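Local coordinates for shikimate 5-dehydrogenase AroE (5-dehydroshikimate reductase) (Mycobacterium tuberculosis, PDB 4P4G), which probably catalyses the NADP-dependent interconversion of 3-dehydroshikimate and shikimate, the fourth of seven steps leading to chorismate, at residues Gly111-Ala116 / Ile207-Asp212; His119-Gly124 / Ala179-Ala184. All coordinates share one frame; numbering follows the deposited sequence.

Interaction 1 (Gly111-Ala116 / Ile207-Asp212); sequences GALGAA and IPVLLD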
ATOM      1  N   GLY A 111       1.615  10.315  -1.068  1.00 10.53           N
ATOM      2  CA  GLY A 111       2.741  10.765  -1.871  1.00 11.54           C
ATOM      3  C   GLY A 111       2.569  10.526  -3.356  1.00 12.10           C
ATOM      4  O   GLY A 111       2.976  11.357  -4.173  1.00 13.18           O
ATOM      5  N   ALA A 112       1.989   9.384  -3.719  1.00 11.65           N
ATOM      6  CA  ALA A 112       1.773   9.052  -5.128  1.00 10.93           C
ATOM      7  C   ALA A 112       0.740   9.976  -5.761  1.00 12.01           C
ATOM      8  O   ALA A 112       0.892  10.393  -6.918  1.00 13.04           O
ATOM      9  CB  ALA A 112       1.340   7.615  -5.274  1.00 10.57           C
ATOM     10  N   LEU A 113      -0.319  10.279  -5.015  1.00 11.31           N
ATOM     11  CA  LEU A 113      -1.371  11.164  -5.524  1.00 12.22           C
ATOM     12  C   LEU A 113      -0.979  12.634  -5.533  1.00 12.35           C
ATOM     13  O   LEU A 113      -1.326  13.376  -6.474  1.00 15.45           O
ATOM     14  CB  LEU A 113      -2.672  10.972  -4.729  1.00 12.87           C
ATOM     15  CG  LEU A 113      -3.410   9.670  -5.002  1.00 13.22           C
ATOM     16  CD1 LEU A 113      -4.569   9.480  -4.032  1.00 14.97           C
ATOM     17  CD2 LEU A 113      -3.904   9.681  -6.431  1.00 14.32           C
ATOM     18  N   GLY A 114      -0.280  13.085  -4.491  1.00 11.13           N
ATOM     19  CA  GLY A 114       0.162  14.472  -4.423  1.00 12.70           C
ATOM     20  C   GLY A 114      -0.893  15.403  -3.840  1.00 15.86           C
ATOM     21  O   GLY A 114      -0.625  16.153  -2.897  1.00 19.63           O
ATOM     22  N   ALA A 115      -2.093  15.352  -4.410  1.00 14.93           N
ATOM     23  CA  ALA A 115      -3.223  16.144  -3.931  1.00 14.60           C
ATOM     24  C   ALA A 115      -4.530  15.448  -4.285  1.00 16.82           C
ATOM     25  O   ALA A 115      -4.595  14.693  -5.256  1.00 16.95           O
ATOM     26  CB  ALA A 115      -3.189  17.545  -4.531  1.00 16.56           C
ATOM     27  N   ALA A 116      -5.556  15.699  -3.481  1.00 19.46           N
ATOM     28  CA  ALA A 116      -6.918  15.208  -3.711  1.00 20.62           C
ATOM     29  C   ALA A 116      -7.824  15.983  -2.764  1.00 24.03           C
ATOM     30  O   ALA A 116      -7.456  16.215  -1.612  1.00 27.20           O
ATOM     31  CB  ALA A 116      -7.016  13.728  -3.439  1.00 19.67           C
ATOM     32  N   ILE A 207     -13.104   7.521 -14.521  1.00 15.94           N
ATOM     33  CA  ILE A 207     -12.534   8.233 -13.371  1.00 14.09           C
ATOM     34  C   ILE A 207     -11.404   9.150 -13.844  1.00 14.27           C
ATOM     35  O   ILE A 207     -10.588   8.754 -14.685  1.00 13.17           O
ATOM     36  CB  ILE A 207     -12.029   7.255 -12.287  1.00 13.57           C
ATOM     37  CG1 ILE A 207     -11.836   7.961 -10.944  1.00 15.70           C
ATOM     38  CG2 ILE A 207     -10.739   6.562 -12.703  1.00 14.52           C
ATOM     39  CD1 ILE A 207     -13.122   8.110 -10.167  1.00 17.93           C
ATOM     40  N   PRO A 208     -11.357  10.384 -13.315  1.00 12.97           N
ATOM     41  CA  PRO A 208     -10.338  11.345 -13.760  1.00 12.82           C
ATOM     42  C   PRO A 208      -8.903  10.969 -13.375  1.00 11.91           C
ATOM     43  O   PRO A 208      -7.962  11.304 -14.109  1.00 12.64           O
ATOM     44  CB  PRO A 208     -10.750  12.638 -13.040  1.00 15.42           C
ATOM     45  CG  PRO A 208     -12.227  12.476 -12.786  1.00 15.62           C
ATOM     46  CD  PRO A 208     -12.397  11.022 -12.485  1.00 12.54           C
ATOM     47  N   VAL A 209      -8.732  10.322 -12.223  1.00 12.55           N
ATOM     48  CA  VAL A 209      -7.408   9.934 -11.729  1.00 12.47           C
ATOM     49  C   VAL A 209      -7.490   8.534 -11.139  1.00 10.99           C
ATOM     50  O   VAL A 209      -8.406   8.237 -10.358  1.00 11.52           O
ATOM     51  CB  VAL A 209      -6.906  10.881 -10.615  1.00 13.23           C
ATOM     52  CG1 VAL A 209      -5.499  10.483 -10.148  1.00 14.21           C
ATOM     53  CG2 VAL A 209      -6.914  12.324 -11.063  1.00 16.43           C
ATOM     54  N   LEU A 210      -6.538   7.679 -11.511  1.00  7.52           N
ATOM     55  CA  LEU A 210      -6.451   6.318 -10.992  1.00  7.25           C
ATOM     56  C   LEU A 210      -5.103   6.097 -10.343  1.00  8.49           C
ATOM     57  O   LEU A 210      -4.058   6.321 -10.971  1.00  9.17           O
ATOM     58  CB  LEU A 210      -6.582   5.298 -12.128  1.00  7.74           C
ATOM     59  CG  LEU A 210      -6.062   3.881 -11.822  1.00  8.58           C
ATOM     60  CD1 LEU A 210      -6.952   3.162 -10.798  1.00  9.71           C
ATOM     61  CD2 LEU A 210      -5.930   3.046 -13.103  1.00  9.20           C
ATOM     62  N   LEU A 211      -5.117   5.654  -9.091  1.00  6.68           N
ATOM     63  CA  LEU A 211      -3.903   5.127  -8.485  1.00  8.05           C
ATOM     64  C   LEU A 211      -4.105   3.632  -8.367  1.00  7.73           C
ATOM     65  O   LEU A 211      -5.018   3.186  -7.683  1.00  6.64           O
ATOM     66  CB  LEU A 211      -3.670   5.759  -7.099  1.00  7.66           C
ATOM     67  CG  LEU A 211      -2.540   5.149  -6.262  1.00  8.96           C
ATOM     68  CD1 LEU A 211      -1.190   5.224  -6.998  1.00 11.76           C
ATOM     69  CD2 LEU A 211      -2.446   5.833  -4.906  1.00 11.28           C
ATOM     70  N   ASP A 212      -3.285   2.837  -9.062  1.00  9.58           N
ATOM     71  CA  ASP A 212      -3.427   1.385  -8.981  1.00 10.32           C
ATOM     72  C   ASP A 212      -2.310   0.840  -8.114  1.00 13.14           C
ATOM     73  O   ASP A 212      -1.142   1.123  -8.361  1.00 14.85           O
ATOM     74  CB  ASP A 212      -3.380   0.759 -10.389  1.00 13.24           C
ATOM     75  CG  ASP A 212      -3.990  -0.640 -10.441  1.00 17.48           C
ATOM     76  OD1 ASP A 212      -3.952  -1.346  -9.408  1.00 16.73           O
ATOM     77  OD2 ASP A 212      -4.504  -1.036 -11.519  1.00 17.67           O
TER
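Ala112 and Leu113, in the last turn of helix 105-113, rest on Val209 and Leu211 of strand 209-212, a strand of the six-stranded parallel sheet that forms the Rossmann-type, nucleotide-binding half of shikimate dehydrogenases. No hydrogen bond links the two segments; the join is made by aliphatic carbons alone. The side chain of Leu211 leaves the backbone toward the helix, and with CG anti to the backbone N (chi1 172°) its fork opens against two consecutive helix residues. Leu211 CD1 meets Ala112 CB at 3.9 Å, while the other prong, Leu211 CD2, lies 4.0 Å from the branch carbon CG of Leu113. Leu113 starts out less directly. Its side chain leaves the backbone across the contact, and a chi1 of -72°, with CG anti to the carbonyl carbon, swings the isobutyl group onto the strand, where it lies aslant over both partners. Leu113 CD2 lies 4.0 Å from Leu211 CB and also reaches Val209, the residue two positions earlier on the same face of the strand. Leu113 extends further over the sheet, touching Val187 and Val189 of strand 187-190 and Ile234 of strand 232-234. On the opposite face Leu210 packs against Leu222, Ala223 and Val226 of helix 221-229, leaving strand 209-212 between two helical layers. The helix ends at Leu113, and Gly114 directly after it takes a positive phi. At its other end the helix starts with Asp105, which lines the shikimate pocket; the side chain of Leu211 is itself about 11 Å from the bound shikimate. Val209 adds a single methyl, CG1, 4.1 Å from Leu113 CD2.

Interaction 2 (His119-Gly124 / Ala179-Ala184); sequences HALVLG and ADAVAA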
ATOM      1  N   HIS A 119     -14.471  14.008  -4.156  1.00 16.13           N
ATOM      2  CA  HIS A 119     -15.042  12.688  -3.922  1.00 15.78           C
ATOM      3  C   HIS A 119     -14.055  11.632  -4.377  1.00 14.62           C
ATOM      4  O   HIS A 119     -13.440  11.773  -5.439  1.00 14.35           O
ATOM      5  CB  HIS A 119     -16.354  12.541  -4.693  1.00 17.25           C
ATOM      6  CG  HIS A 119     -17.285  13.700  -4.523  1.00 23.34           C
ATOM      7  ND1 HIS A 119     -17.926  13.972  -3.334  1.00 27.05           N
ATOM      8  CD2 HIS A 119     -17.691  14.655  -5.394  1.00 26.46           C
ATOM      9  CE1 HIS A 119     -18.677  15.050  -3.475  1.00 27.73           C
ATOM     10  NE2 HIS A 119     -18.557  15.480  -4.718  1.00 29.15           N
ATOM     11  N   ALA A 120     -13.904  10.568  -3.589  1.00  9.22           N
ATOM     12  CA  ALA A 120     -12.945   9.517  -3.918  1.00  9.11           C
ATOM     13  C   ALA A 120     -13.602   8.150  -3.874  1.00  9.85           C
ATOM     14  O   ALA A 120     -14.638   7.976  -3.236  1.00  9.76           O
ATOM     15  CB  ALA A 120     -11.761   9.548  -2.963  1.00 11.87           C
ATOM     16  N   LEU A 121     -12.989   7.194  -4.561  1.00  7.88           N
ATOM     17  CA  LEU A 121     -13.437   5.808  -4.562  1.00 10.80           C
ATOM     18  C   LEU A 121     -12.264   4.937  -4.150  1.00 10.82           C
ATOM     19  O   LEU A 121     -11.128   5.171  -4.576  1.00 12.54           O
ATOM     20  CB  LEU A 121     -13.879   5.447  -5.979  1.00 14.29           C
ATOM     21  CG  LEU A 121     -14.996   4.473  -6.300  1.00 21.55           C
ATOM     22  CD1 LEU A 121     -16.260   4.886  -5.601  1.00 25.69           C
ATOM     23  CD2 LEU A 121     -15.223   4.511  -7.801  1.00 20.22           C
ATOM     24  N   VAL A 122     -12.523   3.930  -3.320  1.00  8.56           N
ATOM     25  CA  VAL A 122     -11.491   2.967  -2.952  1.00  8.20           C
ATOM     26  C   VAL A 122     -12.027   1.604  -3.300  1.00  8.46           C
ATOM     27  O   VAL A 122     -13.127   1.253  -2.886  1.00  9.59           O
ATOM     28  CB  VAL A 122     -11.173   3.004  -1.437  1.00  9.94           C
ATOM     29  CG1 VAL A 122     -10.375   1.761  -1.003  1.00 10.98           C
ATOM     30  CG2 VAL A 122     -10.429   4.291  -1.075  1.00 10.41           C
ATOM     31  N   LEU A 123     -11.261   0.839  -4.068  1.00  7.52           N
ATOM     32  CA  LEU A 123     -11.660  -0.532  -4.374  1.00  9.81           C
ATOM     33  C   LEU A 123     -10.935  -1.534  -3.501  1.00  9.54           C
ATOM     34  O   LEU A 123      -9.704  -1.524  -3.423  1.00  9.84           O
ATOM     35  CB  LEU A 123     -11.360  -0.875  -5.821  1.00  9.98           C
ATOM     36  CG  LEU A 123     -11.833   0.083  -6.897  1.00 12.75           C
ATOM     37  CD1 LEU A 123     -11.551  -0.528  -8.256  1.00 12.74           C
ATOM     38  CD2 LEU A 123     -13.301   0.387  -6.719  1.00 14.40           C
ATOM     39  N   GLY A 124     -11.709  -2.396  -2.852  1.00 10.83           N
ATOM     40  CA  GLY A 124     -11.156  -3.503  -2.090  1.00 12.01           C
ATOM     41  C   GLY A 124     -11.351  -3.366  -0.601  1.00 12.69           C
ATOM     42  O   GLY A 124     -11.713  -2.297  -0.114  1.00 14.85           O
ATOM     43  N   ALA A 179     -21.759   2.734 -11.375  1.00 20.66           N
ATOM     44  CA  ALA A 179     -21.685   3.805 -12.372  1.00 22.67           C
ATOM     45  C   ALA A 179     -21.898   5.192 -11.755  1.00 22.96           C
ATOM     46  O   ALA A 179     -21.165   6.137 -12.056  1.00 23.43           O
ATOM     47  CB  ALA A 179     -22.687   3.561 -13.491  1.00 25.17           C
ATOM     48  N   ASP A 180     -22.900   5.307 -10.894  1.00 23.58           N
ATOM     49  CA  ASP A 180     -23.176   6.574 -10.220  1.00 26.03           C
ATOM     50  C   ASP A 180     -22.064   6.950  -9.227  1.00 23.52           C
ATOM     51  O   ASP A 180     -21.742   8.125  -9.054  1.00 24.15           O
ATOM     52  CB  ASP A 180     -24.540   6.516  -9.534  1.00 31.02           C
ATOM     53  CG  ASP A 180     -25.693   6.429 -10.531  1.00 37.77           C
ATOM     54  OD1 ASP A 180     -25.569   6.991 -11.645  1.00 40.71           O
ATOM     55  OD2 ASP A 180     -26.724   5.801 -10.197  1.00 38.50           O
ATOM     56  N   ALA A 181     -21.474   5.949  -8.583  1.00 21.18           N
ATOM     57  CA  ALA A 181     -20.354   6.188  -7.672  1.00 17.82           C
ATOM     58  C   ALA A 181     -19.143   6.740  -8.430  1.00 19.05           C
ATOM     59  O   ALA A 181     -18.456   7.652  -7.955  1.00 19.60           O
ATOM     60  CB  ALA A 181     -20.003   4.915  -6.924  1.00 15.36           C
ATOM     61  N   VAL A 182     -18.906   6.205  -9.621  1.00 17.13           N
ATOM     62  CA  VAL A 182     -17.795   6.651 -10.463  1.00 17.17           C
ATOM     63  C   VAL A 182     -18.017   8.074 -10.968  1.00 19.27           C
ATOM     64  O   VAL A 182     -17.103   8.908 -10.944  1.00 20.29           O
ATOM     65  CB  VAL A 182     -17.571   5.685 -11.650  1.00 18.09           C
ATOM     66  CG1 VAL A 182     -16.616   6.284 -12.665  1.00 21.94           C
ATOM     67  CG2 VAL A 182     -17.025   4.358 -11.153  1.00 17.64           C
ATOM     68  N   ALA A 183     -19.233   8.344 -11.423  1.00 21.02           N
ATOM     69  CA  ALA A 183     -19.590   9.648 -11.973  1.00 23.38           C
ATOM     70  C   ALA A 183     -19.310  10.792 -10.998  1.00 24.22           C
ATOM     71  O   ALA A 183     -18.900  11.876 -11.400  1.00 27.18           O
ATOM     72  CB  ALA A 183     -21.055   9.655 -12.397  1.00 25.01           C
ATOM     73  N   ALA A 184     -19.514  10.544  -9.711  1.00 25.58           N
ATOM     74  CA  ALA A 184     -19.322  11.586  -8.704  1.00 28.87           C
ATOM     75  C   ALA A 184     -17.854  11.762  -8.307  1.00 28.47           C
ATOM     76  O   ALA A 184     -17.451  12.826  -7.832  1.00 30.83           O
ATOM     77  CB  ALA A 184     -20.166  11.292  -7.478  1.00 30.73           C
TER
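A chi1 of -48° sets the His119 ring anti to its own carbonyl carbon and brings it beside Ala184, whose O approaches the ring obliquely. Ala184 O sits among three carbons of that side chain, 3.1 Å from His119 CD2 and 3.3 Å from His119 CB; this is a close contact of a carbonyl oxygen with ring and CB carbons, not a hydrogen bond. Two residues on, Leu121 has an unusual chi1 of -147°, away from any staggered position, and spreads its methyls over the helix: Leu121 CD1 reaches Ala181 CB at 4.0 Å, Leu121 CD2 meets Val182 CG2 at 3.8 Å. Val182 starts away from the strand, yet CG2 still comes back to Leu121. The pair belongs to a Rossmann-type sheet, in which helix 178-184 packs over strand 119-123 on its way from strand 167-172 to strand 187-190. The axes of strand 119-123 and helix residues 179-184 approach to 8.1 Å, their N-to-C directions 133° apart. Strand 119-123 leads into Gly124, consistent with the start of the glycine-rich turn that binds the dinucleotide in this fold. At the other end, His119 N is hydrogen-bonded to Glu186 OE1, two residues after Ala184.

Both interactions hold helices against the six-stranded parallel sheet of the Rossmann-type half, with centres 13 Å apart, but on opposite faces: helix 105-113 lies over one, helix 178-184 over the other. Along the chain, helix 105-113 comes first and strand 119-123 follows it directly; helix 178-184 and then strand 209-212 come later, so interaction 2 falls wholly between the two segments of interaction 1. In the sheet, strand 187-190 separates strand 119-123 from strand 209-212 and borders both. The contacts also meet directly, Ile207 CD1 lying 4.1 Å from Val182 O. Helix 105-113 of interaction 1 begins at Asp105 of the shikimate pocket, whereas strand 119-123 ends at the probable dinucleotide-binding turn.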